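PDB 3A2Q: 6-aminohexanoate-cyclic-dimer hydrolase from Arthrobacter sp., which hydrolyses the cyclic dimer of 6-aminohexanoate, a by-product of nylon-6 manufacture, to the linear dimer. Local coordinates for residues D221-L226 with L462-A467; V426-S431 with G450-A455; P40-V45 with W141-S146; G261-N266 with L422-P427. The protein carries 1 engineered substitution. One frame throughout, in Å; residues are numbered along the deposited sequence.

Contact 1. Residues D221-L226 with L462-A467; sequences DIAALL and LLLQVA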
loop_
_atom_site.group_PDB
_atom_site.type_symbol
_atom_site.label_atom_id
_atom_site.label_comp_id
_atom_site.label_asym_id
_atom_site.label_seq_id
_atom_site.Cartn_x
_atom_site.Cartn_y
_atom_site.Cartn_z
ATOM N N ASP A 221 10.712 11.501 -0.716
ATOM C CA ASP A 221 9.695 11.513 0.331
ATOM C C ASP A 221 9.591 10.128 0.976
ATOM O O ASP A 221 9.410 10.013 2.185
ATOM C CB ASP A 221 8.334 11.905 -0.243
ATOM C CG ASP A 221 8.057 13.398 -0.142
ATOM O OD1 ASP A 221 8.980 14.170 0.192
ATOM O OD2 ASP A 221 6.905 13.800 -0.408
ATOM N N ILE A 222 9.697 9.080 0.164
ATOM C CA ILE A 222 9.623 7.715 0.681
ATOM C C ILE A 222 10.824 7.446 1.583
ATOM O O ILE A 222 10.684 6.906 2.678
ATOM C CB ILE A 222 9.592 6.677 -0.474
ATOM C CG1 ILE A 222 8.286 6.825 -1.266
ATOM C CG2 ILE A 222 9.711 5.260 0.077
ATOM C CD1 ILE A 222 7.035 6.520 -0.453
ATOM N N ALA A 223 12.006 7.833 1.123
ATOM C CA ALA A 223 13.221 7.633 1.905
ATOM C C ALA A 223 13.115 8.329 3.263
ATOM O O ALA A 223 13.462 7.754 4.291
ATOM C CB ALA A 223 14.426 8.156 1.138
ATOM N N ALA A 224 12.624 9.562 3.267
ATOM C CA ALA A 224 12.476 10.313 4.508
ATOM C C ALA A 224 11.455 9.665 5.447
ATOM O O ALA A 224 11.650 9.627 6.663
ATOM C CB ALA A 224 12.075 11.755 4.205
ATOM N N LEU A 225 10.367 9.158 4.881
ATOM C CA LEU A 225 9.330 8.504 5.674
ATOM C C LEU A 225 9.867 7.251 6.364
ATOM O O LEU A 225 9.523 6.968 7.509
ATOM C CB LEU A 225 8.150 8.131 4.778
ATOM C CG LEU A 225 7.339 9.330 4.288
ATOM C CD1 LEU A 225 6.426 8.917 3.148
ATOM C CD2 LEU A 225 6.549 9.905 5.455
ATOM N N LEU A 226 10.701 6.499 5.654
ATOM C CA LEU A 226 11.292 5.287 6.213
ATOM C C LEU A 226 12.144 5.634 7.427
ATOM O O LEU A 226 12.142 4.910 8.419
ATOM C CB LEU A 226 12.161 4.584 5.174
ATOM C CG LEU A 226 11.424 3.700 4.171
ATOM C CD1 LEU A 226 12.388 3.196 3.115
ATOM C CD2 LEU A 226 10.775 2.545 4.918
ATOM N N LEU A 462 19.338 0.089 -1.992
ATOM C CA LEU A 462 19.560 -0.091 -3.425
ATOM C C LEU A 462 18.285 0.237 -4.186
ATOM O O LEU A 462 18.316 0.891 -5.235
ATOM C CB LEU A 462 19.953 -1.535 -3.741
ATOM C CG LEU A 462 21.316 -2.045 -3.279
ATOM C CD1 LEU A 462 21.478 -3.494 -3.732
ATOM C CD2 LEU A 462 22.423 -1.173 -3.866
ATOM N N LEU A 463 17.161 -0.214 -3.645
ATOM C CA LEU A 463 15.875 0.022 -4.284
ATOM C C LEU A 463 15.591 1.509 -4.478
ATOM O O LEU A 463 15.222 1.930 -5.571
ATOM C CB LEU A 463 14.756 -0.615 -3.458
ATOM C CG LEU A 463 13.351 -0.564 -4.059
ATOM C CD1 LEU A 463 13.317 -1.333 -5.380
ATOM C CD2 LEU A 463 12.373 -1.153 -3.070
ATOM N N LEU A 464 15.764 2.301 -3.425
ATOM C CA LEU A 464 15.501 3.735 -3.506
ATOM C C LEU A 464 16.517 4.428 -4.396
ATOM O O LEU A 464 16.224 5.459 -5.000
ATOM C CB LEU A 464 15.513 4.366 -2.112
ATOM C CG LEU A 464 14.404 3.895 -1.167
ATOM C CD1 LEU A 464 14.615 4.475 0.218
ATOM C CD2 LEU A 464 13.054 4.306 -1.725
ATOM N N GLN A 465 17.716 3.861 -4.476
ATOM C CA GLN A 465 18.751 4.430 -5.323
ATOM C C GLN A 465 18.366 4.283 -6.795
ATOM O O GLN A 465 18.441 5.245 -7.564
ATOM C CB GLN A 465 20.088 3.746 -5.037
ATOM C CG GLN A 465 20.773 4.301 -3.804
ATOM C CD GLN A 465 21.825 3.367 -3.252
ATOM O OE1 GLN A 465 22.286 2.456 -3.938
ATOM N NE2 GLN A 465 22.215 3.594 -2.003
ATOM N N VAL A 466 17.941 3.086 -7.188
ATOM C CA VAL A 466 17.543 2.861 -8.573
ATOM C C VAL A 466 16.219 3.558 -8.875
ATOM O O VAL A 466 15.987 4.016 -9.995
ATOM C CB VAL A 466 17.420 1.358 -8.888
ATOM C CG1 VAL A 466 16.918 1.162 -10.316
ATOM C CG2 VAL A 466 18.779 0.695 -8.737
ATOM N N ALA A 467 15.352 3.652 -7.875
ATOM C CA ALA A 467 14.077 4.318 -8.081
ATOM C C ALA A 467 14.374 5.785 -8.388
ATOM O O ALA A 467 13.725 6.400 -9.232
ATOM C CB ALA A 467 13.213 4.204 -6.829
#
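Leu464 reaches across from helix 460-473 and sets both of its methyl groups against helix 219-229, where Ile222, Ala223 and Leu226 receive them. The two helices run nearly antiparallel here, with 159° between their directions and their axes 10.9 Å apart. At that spacing one long side chain is what spans the gap. The tight part is small and wholly apolar. CD1 of Leu464 does most of the work, lying 3.8 Å from Ala223 CB and 3.9 Å from Leu226 CD1. The small methyl of Ala223 lets it come in close to the helix backbone, since CD1 of Leu464 is also 3.8 Å from Ala223 CA. Leu226 meets Leu464 tip to tip. Ile222 instead crosses it at about a right angle, offering CG2 to Leu464 CD2 at 3.9 Å. That choice of branch follows from the first torsion of Ile222 (chi1 -66°), which carries CG1 and CD1 off to another side and leaves CG2 for the neighbouring helix.

Beyond this patch the pairing is loose. Leu463 and Ala467 do not touch 221-226, and Ala224, partly exposed, lies on a different face of its own helix. Tyr247 of helix 247-250 touches Ala223, Leu226 and Leu464 and so shares the junction with them. On the sheet side Ile222 rests on strands 185-188 and 211-216, while Leu226 and Leu463 both meet Leu187, placing the two helices as neighbours on the central sheet.

Contact 2. Residues V426-S431 with G450-A455; sequences VPFNVS and GVQIVA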
loop_
_atom_site.group_PDB
_atom_site.type_symbol
_atom_site.label_atom_id
_atom_site.label_comp_id
_atom_site.label_asym_id
_atom_site.label_seq_id
_atom_site.Cartn_x
_atom_site.Cartn_y
_atom_site.Cartn_z
ATOM N N VAL A 426 1.598 -10.003 -4.912
ATOM C CA VAL A 426 1.517 -10.943 -3.799
ATOM C C VAL A 426 2.741 -11.841 -3.549
ATOM O O VAL A 426 3.031 -12.180 -2.400
ATOM C CB VAL A 426 0.227 -11.812 -3.907
ATOM C CG1 VAL A 426 0.364 -12.842 -4.998
ATOM C CG2 VAL A 426 -0.070 -12.465 -2.574
ATOM N N PRO A 427 3.489 -12.223 -4.601
ATOM C CA PRO A 427 4.647 -13.076 -4.314
ATOM C C PRO A 427 5.637 -12.434 -3.340
ATOM O O PRO A 427 6.303 -13.126 -2.574
ATOM C CB PRO A 427 5.276 -13.291 -5.692
ATOM C CG PRO A 427 4.143 -13.110 -6.637
ATOM C CD PRO A 427 3.390 -11.947 -6.045
ATOM N N PHE A 428 5.727 -11.109 -3.364
ATOM C CA PHE A 428 6.671 -10.409 -2.506
ATOM C C PHE A 428 6.175 -10.142 -1.097
ATOM O O PHE A 428 6.952 -9.750 -0.226
ATOM C CB PHE A 428 7.136 -9.156 -3.242
ATOM C CG PHE A 428 7.616 -9.471 -4.625
ATOM C CD1 PHE A 428 8.758 -10.257 -4.803
ATOM C CD2 PHE A 428 6.836 -9.167 -5.736
ATOM C CE1 PHE A 428 9.105 -10.745 -6.059
ATOM C CE2 PHE A 428 7.176 -9.652 -6.999
ATOM C CZ PHE A 428 8.312 -10.446 -7.161
ATOM N N ASN A 429 4.881 -10.355 -0.868
ATOM C CA ASN A 429 4.346 -10.234 0.480
ATOM C C ASN A 429 4.788 -11.538 1.128
ATOM O O ASN A 429 5.107 -11.583 2.310
ATOM C CB ASN A 429 2.814 -10.196 0.499
ATOM C CG ASN A 429 2.265 -8.889 0.012
ATOM O OD1 ASN A 429 1.969 -8.732 -1.169
ATOM N ND2 ASN A 429 2.139 -7.928 0.922
ATOM N N VAL A 430 4.802 -12.612 0.340
ATOM C CA VAL A 430 5.220 -13.905 0.872
ATOM C C VAL A 430 6.722 -13.952 1.136
ATOM O O VAL A 430 7.146 -14.460 2.166
ATOM C CB VAL A 430 4.829 -15.064 -0.066
ATOM C CG1 VAL A 430 5.395 -16.378 0.463
ATOM C CG2 VAL A 430 3.313 -15.151 -0.158
ATOM N N SER A 431 7.531 -13.415 0.222
ATOM C CA SER A 431 8.978 -13.431 0.420
ATOM C C SER A 431 9.431 -12.354 1.401
ATOM O O SER A 431 10.480 -12.487 2.028
ATOM C CB SER A 431 9.715 -13.236 -0.911
ATOM O OG SER A 431 9.572 -11.907 -1.368
ATOM N N GLY A 450 1.685 1.478 -13.171
ATOM C CA GLY A 450 2.897 1.459 -12.374
ATOM C C GLY A 450 3.920 0.425 -12.810
ATOM O O GLY A 450 3.582 -0.598 -13.412
ATOM N N VAL A 451 5.189 0.717 -12.532
ATOM C CA VAL A 451 6.275 -0.207 -12.830
ATOM C C VAL A 451 6.836 -0.603 -11.462
ATOM O O VAL A 451 7.107 0.261 -10.616
ATOM C CB VAL A 451 7.368 0.456 -13.698
ATOM C CG1 VAL A 451 8.538 -0.497 -13.876
ATOM C CG2 VAL A 451 6.785 0.814 -15.063
ATOM N N GLN A 452 6.981 -1.905 -11.243
ATOM C CA GLN A 452 7.448 -2.421 -9.961
ATOM C C GLN A 452 8.917 -2.832 -9.977
ATOM O O GLN A 452 9.402 -3.414 -10.948
ATOM C CB GLN A 452 6.584 -3.623 -9.539
ATOM C CG GLN A 452 6.793 -4.065 -8.086
ATOM C CD GLN A 452 5.903 -5.226 -7.648
ATOM O OE1 GLN A 452 5.748 -5.473 -6.453
ATOM N NE2 GLN A 452 5.328 -5.947 -8.611
ATOM N N ILE A 453 9.612 -2.525 -8.889
ATOM C CA ILE A 453 11.018 -2.883 -8.748
ATOM C C ILE A 453 11.124 -3.629 -7.420
ATOM O O ILE A 453 10.591 -3.172 -6.410
ATOM C CB ILE A 453 11.929 -1.635 -8.675
ATOM C CG1 ILE A 453 11.515 -0.608 -9.729
ATOM C CG2 ILE A 453 13.376 -2.047 -8.878
ATOM C CD1 ILE A 453 11.565 -1.115 -11.136
ATOM N N VAL A 454 11.805 -4.772 -7.431
ATOM C CA VAL A 454 11.970 -5.589 -6.231
ATOM C C VAL A 454 13.455 -5.841 -5.959
ATOM O O VAL A 454 14.172 -6.303 -6.842
ATOM C CB VAL A 454 11.296 -6.970 -6.400
ATOM C CG1 VAL A 454 11.327 -7.727 -5.076
ATOM C CG2 VAL A 454 9.860 -6.800 -6.907
ATOM N N ALA A 455 13.896 -5.556 -4.739
ATOM C CA ALA A 455 15.289 -5.766 -4.352
ATOM C C ALA A 455 15.387 -6.902 -3.336
ATOM O O ALA A 455 14.371 -7.416 -2.866
ATOM C CB ALA A 455 15.870 -4.485 -3.766
#
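Phe428 turns its ring away from its own carbonyl carbon (chi1 -51°) and out toward strand 448-455, where Val454 has CG1 anti to the backbone N (chi1 -173°) and CG2 beside it. Together these torsions bring CG2 of Val454 over the middle of the ring. The result is a CH-pi contact, with CG2 3.8 Å from the centroid of the Phe428 ring and only 6° off its normal. The other methyl sits toward one side, CG1 of Val454 being 3.6 Å from Phe428 CD1. On the opposite face CB of Pro427 lies 4.2 Å above the Phe428 ring plane, so the phenyl group is sandwiched between its own helix and the strand.

Gln452 comes in extended beside CD2, its OE1 3.9 Å from Phe428 CD2 and its amide plane nearly perpendicular to the ring. This is van der Waals contact, because the amide spends its bonding elsewhere: Arg176 gives a hydrogen bond to OE1, and NE2 of Gln452 donates to Phe424 O. Both ends of the amide are therefore gripped, which fixes its rotation. With an alanine in place of Phe428, Val454 CG2 would probably lose the surface it rests on and a gap open between helix and strand. Trp377 of helix 356-378 also touches both Phe428 and Val454. This is helix-on-sheet packing in the alpha/beta fold of the amidase family: the short helix 427-431 lies against the central mixed sheet, with Gln452 about 11 Å, side chain to side chain, from Ala174, the engineered position of the probable acyl-ester nucleophile.

Contact 3. Residues P40-V45 with W141-S146; sequences PEINAV and WNLGRS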
loop_
_atom_site.group_PDB
_atom_site.type_symbol
_atom_site.label_atom_id
_atom_site.label_comp_id
_atom_site.label_asym_id
_atom_site.label_seq_id
_atom_site.Cartn_x
_atom_site.Cartn_y
_atom_site.Cartn_z
ATOM N N PRO A 40 -15.135 15.449 -2.038
ATOM C CA PRO A 40 -16.505 14.980 -2.279
ATOM C C PRO A 40 -16.627 14.164 -3.564
ATOM O O PRO A 40 -17.430 13.235 -3.650
ATOM C CB PRO A 40 -17.314 16.276 -2.335
ATOM C CG PRO A 40 -16.525 17.216 -1.467
ATOM C CD PRO A 40 -15.098 16.910 -1.836
ATOM N N GLU A 41 -15.815 14.500 -4.559
ATOM C CA GLU A 41 -15.858 13.795 -5.833
ATOM C C GLU A 41 -15.209 12.412 -5.832
ATOM O O GLU A 41 -15.596 11.546 -6.614
ATOM C CB GLU A 41 -15.210 14.645 -6.926
ATOM C CG GLU A 41 -15.916 15.959 -7.188
ATOM C CD GLU A 41 -15.471 16.599 -8.485
ATOM O OE1 GLU A 41 -15.714 16.003 -9.557
ATOM O OE2 GLU A 41 -14.877 17.696 -8.435
ATOM N N ILE A 42 -14.231 12.193 -4.959
ATOM C CA ILE A 42 -13.553 10.903 -4.934
ATOM C C ILE A 42 -13.794 10.026 -3.704
ATOM O O ILE A 42 -13.481 8.837 -3.731
ATOM C CB ILE A 42 -12.030 11.083 -5.148
ATOM C CG1 ILE A 42 -11.456 12.053 -4.116
ATOM C CG2 ILE A 42 -11.766 11.599 -6.550
ATOM C CD1 ILE A 42 -9.950 12.236 -4.224
ATOM N N ASN A 43 -14.349 10.599 -2.637
ATOM C CA ASN A 43 -14.642 9.836 -1.423
ATOM C C ASN A 43 -13.390 9.086 -0.939
ATOM O O ASN A 43 -13.442 7.894 -0.634
ATOM C CB ASN A 43 -15.795 8.859 -1.712
ATOM C CG ASN A 43 -16.279 8.120 -0.471
ATOM O OD1 ASN A 43 -16.383 8.695 0.612
ATOM N ND2 ASN A 43 -16.602 6.840 -0.634
ATOM N N ALA A 44 -12.273 9.809 -0.876
ATOM C CA ALA A 44 -10.990 9.251 -0.444
ATOM C C ALA A 44 -10.830 9.350 1.074
ATOM O O ALA A 44 -10.575 8.348 1.746
ATOM C CB ALA A 44 -9.853 9.982 -1.140
ATOM N N VAL A 45 -10.958 10.566 1.602
ATOM C CA VAL A 45 -10.864 10.799 3.041
ATOM C C VAL A 45 -12.263 10.573 3.604
ATOM O O VAL A 45 -13.181 11.338 3.307
ATOM C CB VAL A 45 -10.433 12.246 3.356
ATOM C CG1 VAL A 45 -10.427 12.469 4.865
ATOM C CG2 VAL A 45 -9.059 12.517 2.786
ATOM N N TRP A 141 -8.120 10.228 -11.741
ATOM C CA TRP A 141 -7.786 10.253 -13.159
ATOM C C TRP A 141 -9.007 9.952 -14.024
ATOM O O TRP A 141 -9.061 10.347 -15.184
ATOM C CB TRP A 141 -6.669 9.246 -13.473
ATOM C CG TRP A 141 -5.376 9.529 -12.760
ATOM C CD1 TRP A 141 -5.070 9.222 -11.466
ATOM C CD2 TRP A 141 -4.237 10.220 -13.289
ATOM N NE1 TRP A 141 -3.810 9.682 -11.152
ATOM C CE2 TRP A 141 -3.276 10.299 -12.253
ATOM C CE3 TRP A 141 -3.935 10.781 -14.537
ATOM C CZ2 TRP A 141 -2.032 10.921 -12.427
ATOM C CZ3 TRP A 141 -2.691 11.403 -14.709
ATOM C CH2 TRP A 141 -1.759 11.465 -13.658
ATOM N N ASN A 142 -9.974 9.241 -13.450
ATOM C CA ASN A 142 -11.210 8.874 -14.139
ATOM C C ASN A 142 -12.198 8.401 -13.072
ATOM O O ASN A 142 -12.107 7.275 -12.589
ATOM C CB ASN A 142 -10.940 7.744 -15.133
ATOM C CG ASN A 142 -12.109 7.488 -16.046
ATOM O OD1 ASN A 142 -13.259 7.485 -15.613
ATOM N ND2 ASN A 142 -11.822 7.254 -17.322
ATOM N N LEU A 143 -13.150 9.262 -12.723
ATOM C CA LEU A 143 -14.134 8.963 -11.677
ATOM C C LEU A 143 -14.956 7.686 -11.837
ATOM O O LEU A 143 -15.571 7.210 -10.879
ATOM C CB LEU A 143 -15.063 10.164 -11.495
ATOM C CG LEU A 143 -14.326 11.448 -11.102
ATOM C CD1 LEU A 143 -15.309 12.605 -11.001
ATOM C CD2 LEU A 143 -13.599 11.234 -9.776
ATOM N N GLY A 144 -14.970 7.125 -13.037
ATOM C CA GLY A 144 -15.717 5.899 -13.239
ATOM C C GLY A 144 -14.844 4.680 -13.018
ATOM O O GLY A 144 -15.301 3.549 -13.173
ATOM N N ARG A 145 -13.587 4.906 -12.634
ATOM C CA ARG A 145 -12.646 3.808 -12.415
ATOM C C ARG A 145 -12.275 3.581 -10.957
ATOM O O ARG A 145 -12.302 4.494 -10.141
ATOM C CB ARG A 145 -11.343 4.050 -13.189
ATOM C CG ARG A 145 -11.472 4.184 -14.688
ATOM C CD ARG A 145 -11.873 2.888 -15.375
ATOM N NE ARG A 145 -11.812 3.065 -16.823
ATOM C CZ ARG A 145 -10.809 2.657 -17.596
ATOM N NH1 ARG A 145 -9.768 2.023 -17.071
ATOM N NH2 ARG A 145 -10.831 2.920 -18.896
ATOM N N SER A 146 -11.898 2.343 -10.661
ATOM C CA SER A 146 -11.476 1.938 -9.329
ATOM C C SER A 146 -10.148 2.620 -8.987
ATOM O O SER A 146 -9.483 3.174 -9.861
ATOM C CB SER A 146 -11.291 0.417 -9.293
ATOM O OG SER A 146 -10.604 -0.007 -8.125
#
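Leu143 lays its two methyl groups against the last turn of helix 24-42, meeting Ile42 and Glu41. It projects from the second position of a type I beta turn, Asn142 to Arg145, which is also an Asx turn at its start. The turn belongs to the long loop between strand 113-118 and helix 152-159.

CD2 is the inner branch: it packs 3.7 Å from Ile42 CG2, the two side chains crossing at about a right angle, and also lies 3.8 Å from Glu41 O. Ile42 can offer CG2 because CG1 is placed between its backbone N and carbonyl carbon (chi1 55°), which sends the longer branch away from Leu143. CD1 of Leu143 turns to the more exposed side, where OE1 of Glu41 passes 3.7 Å from it as a plain van der Waals neighbour.

Arg138 joins the two parts through polar atoms, its backbone bonding to Ile42 and its NH1 to Leu143 O. The turn holds its own shape by two bonds. Arg145 N donates to Asn142 O at 2.8 Å, and Gly144 N donates to Asn142 OD1 at 3.1 Å; the N-H...O angle of the latter is 154°, and the donor lies in the carbonyl plane of Asn142, on a lone pair of OD1.

Contact 4. Residues G261-N266 with L422-P427; sequences GVLTHN and LAFTVP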
loop_
_atom_site.group_PDB
_atom_site.type_symbol
_atom_site.label_atom_id
_atom_site.label_comp_id
_atom_site.label_asym_id
_atom_site.label_seq_id
_atom_site.Cartn_x
_atom_site.Cartn_y
_atom_site.Cartn_z
ATOM N N GLY A 261 16.879 -8.118 -13.867
ATOM C CA GLY A 261 16.089 -9.044 -14.653
ATOM C C GLY A 261 14.746 -8.374 -14.895
ATOM O O GLY A 261 14.202 -7.741 -13.992
ATOM N N VAL A 262 14.213 -8.486 -16.105
ATOM C CA VAL A 262 12.931 -7.870 -16.411
ATOM C C VAL A 262 11.929 -8.937 -16.830
ATOM O O VAL A 262 12.263 -9.878 -17.553
ATOM C CB VAL A 262 13.067 -6.794 -17.526
ATOM C CG1 VAL A 262 13.703 -7.390 -18.761
ATOM C CG2 VAL A 262 11.698 -6.214 -17.864
ATOM N N LEU A 263 10.703 -8.795 -16.340
ATOM C CA LEU A 263 9.631 -9.732 -16.636
ATOM C C LEU A 263 8.522 -9.008 -17.390
ATOM O O LEU A 263 7.943 -8.044 -16.877
ATOM C CB LEU A 263 9.074 -10.307 -15.330
ATOM C CG LEU A 263 7.861 -11.241 -15.434
ATOM C CD1 LEU A 263 8.227 -12.480 -16.245
ATOM C CD2 LEU A 263 7.399 -11.644 -14.030
ATOM N N THR A 264 8.222 -9.464 -18.603
ATOM C CA THR A 264 7.170 -8.832 -19.388
ATOM C C THR A 264 6.111 -9.790 -19.938
ATOM O O THR A 264 5.549 -9.577 -21.013
ATOM C CB THR A 264 7.760 -7.981 -20.532
ATOM O OG1 THR A 264 8.661 -8.771 -21.313
ATOM C CG2 THR A 264 8.507 -6.780 -19.954
ATOM N N HIS A 265 5.855 -10.860 -19.193
ATOM C CA HIS A 265 4.814 -11.822 -19.546
ATOM C C HIS A 265 4.377 -12.438 -18.222
ATOM O O HIS A 265 5.035 -12.233 -17.201
ATOM C CB HIS A 265 5.329 -12.905 -20.516
ATOM C CG HIS A 265 6.220 -13.932 -19.885
ATOM N ND1 HIS A 265 7.525 -13.673 -19.526
ATOM C CD2 HIS A 265 5.989 -15.226 -19.559
ATOM C CE1 HIS A 265 8.060 -14.764 -19.006
ATOM N NE2 HIS A 265 7.148 -15.720 -19.014
ATOM N N ASN A 266 3.253 -13.146 -18.220
ATOM C CA ASN A 266 2.778 -13.793 -17.000
ATOM C C ASN A 266 3.379 -15.193 -16.965
ATOM O O ASN A 266 2.930 -16.083 -17.682
ATOM C CB ASN A 266 1.256 -13.883 -16.993
ATOM C CG ASN A 266 0.738 -14.741 -15.859
ATOM O OD1 ASN A 266 1.462 -15.027 -14.907
ATOM N ND2 ASN A 266 -0.522 -15.146 -15.948
ATOM N N LEU A 422 -3.508 -8.359 -8.347
ATOM C CA LEU A 422 -2.473 -8.713 -7.374
ATOM C C LEU A 422 -1.500 -9.847 -7.706
ATOM O O LEU A 422 -0.628 -10.161 -6.894
ATOM C CB LEU A 422 -3.144 -9.005 -6.021
ATOM C CG LEU A 422 -4.273 -10.048 -5.986
ATOM C CD1 LEU A 422 -3.708 -11.441 -6.217
ATOM C CD2 LEU A 422 -4.987 -10.002 -4.632
ATOM N N ALA A 423 -1.622 -10.450 -8.886
ATOM C CA ALA A 423 -0.741 -11.564 -9.246
ATOM C C ALA A 423 0.755 -11.238 -9.235
ATOM O O ALA A 423 1.568 -12.093 -8.888
ATOM C CB ALA A 423 -1.143 -12.132 -10.608
ATOM N N PHE A 424 1.121 -10.017 -9.617
ATOM C CA PHE A 424 2.533 -9.622 -9.637
ATOM C C PHE A 424 3.009 -8.935 -8.347
ATOM O O PHE A 424 4.184 -8.574 -8.229
ATOM C CB PHE A 424 2.807 -8.695 -10.825
ATOM C CG PHE A 424 2.965 -9.407 -12.146
ATOM C CD1 PHE A 424 2.519 -10.717 -12.319
ATOM C CD2 PHE A 424 3.526 -8.745 -13.233
ATOM C CE1 PHE A 424 2.628 -11.354 -13.555
ATOM C CE2 PHE A 424 3.640 -9.374 -14.473
ATOM C CZ PHE A 424 3.189 -10.682 -14.634
ATOM N N THR A 425 2.115 -8.748 -7.379
ATOM C CA THR A 425 2.520 -8.108 -6.131
ATOM C C THR A 425 2.553 -9.080 -4.953
ATOM O O THR A 425 3.442 -9.012 -4.104
ATOM C CB THR A 425 1.590 -6.923 -5.757
ATOM O OG1 THR A 425 0.222 -7.319 -5.904
ATOM C CG2 THR A 425 1.872 -5.707 -6.637
ATOM N N VAL A 426 1.598 -10.003 -4.912
ATOM C CA VAL A 426 1.517 -10.943 -3.799
ATOM C C VAL A 426 2.741 -11.841 -3.549
ATOM O O VAL A 426 3.031 -12.180 -2.400
ATOM C CB VAL A 426 0.227 -11.812 -3.907
ATOM C CG1 VAL A 426 0.364 -12.842 -4.998
ATOM C CG2 VAL A 426 -0.070 -12.465 -2.574
ATOM N N PRO A 427 3.489 -12.223 -4.601
ATOM C CA PRO A 427 4.647 -13.076 -4.314
ATOM C C PRO A 427 5.637 -12.434 -3.340
ATOM O O PRO A 427 6.303 -13.126 -2.574
ATOM C CB PRO A 427 5.276 -13.291 -5.692
ATOM C CG PRO A 427 4.143 -13.110 -6.637
ATOM C CD PRO A 427 3.390 -11.947 -6.045
#
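An aromatic ring from the turn between helices 416-422 and 427-431 is pushed against the loop that continues strand 259-262, a buried contact at one flank of the central sheet. Phe424 is the whole of one side; Leu263, His265 and Asn266 form the other. The far end of the ring does the touching. CZ of Phe424 lies 3.5 Å from His265 O, which approaches obliquely, and 3.9 Å from Asn266 CA, which sits at the ring edge near its plane. Leu263 adds a looser apolar touch, CD2 being 4.4 Å from Phe424 CZ.

Asn266 runs past the ring with its amide plane 64° from it, its OD1 4.1 Å from Phe424 CE1. Its polar end is taken up locally, ND2 donating to Phe271 O and Asp270 OD1 while OD1 accepts from Val268 N, so it stays turned to its own loop. With CG anti to its carbonyl carbon (chi1 -79°), Phe424 points its ring at the loop. Behind it, the turn is knitted by Leu422 O, which accepts from both Thr425 N, at 3.1 Å, and Val426 N, at 3.0 Å. An alanine at Phe424 would remove the ring, and the backbone at His265 and Asn266 would probably lose its packing partner across a gap too wide for the smaller side chain.

Strand 383-387 borders both segments: Leu386 touches both Leu263 and Phe424, Pro387 also touches Phe424, and Ile385 bonds through its backbone to Leu263. Helix 275-290 packs on Val262, and helix 176-182 on Leu422 and Thr425.

How the contacts relate
From the N terminus, contact 3 comes first and stands apart: it closes the loop from 40-45 to 141-146 before any other contact opens, joining the end of helix 24-42 to a long loop. Contact 1 then opens at 221-226 and closes last, at 462-467, joining helices 219-229 and 460-473, so contacts 4 and 2 both fall within its span. Contact 4 ties the loop after strand 259-262 to the turn before helix 427-431. Contact 2 starts on that same turn, sharing Val426 and Pro427, and ends on strand 448-455; their centres are about 8 Å apart. That strand leads into helix 460-473, where Leu463 packs on Ile453 and Ala455, linking contact 2 to contact 1.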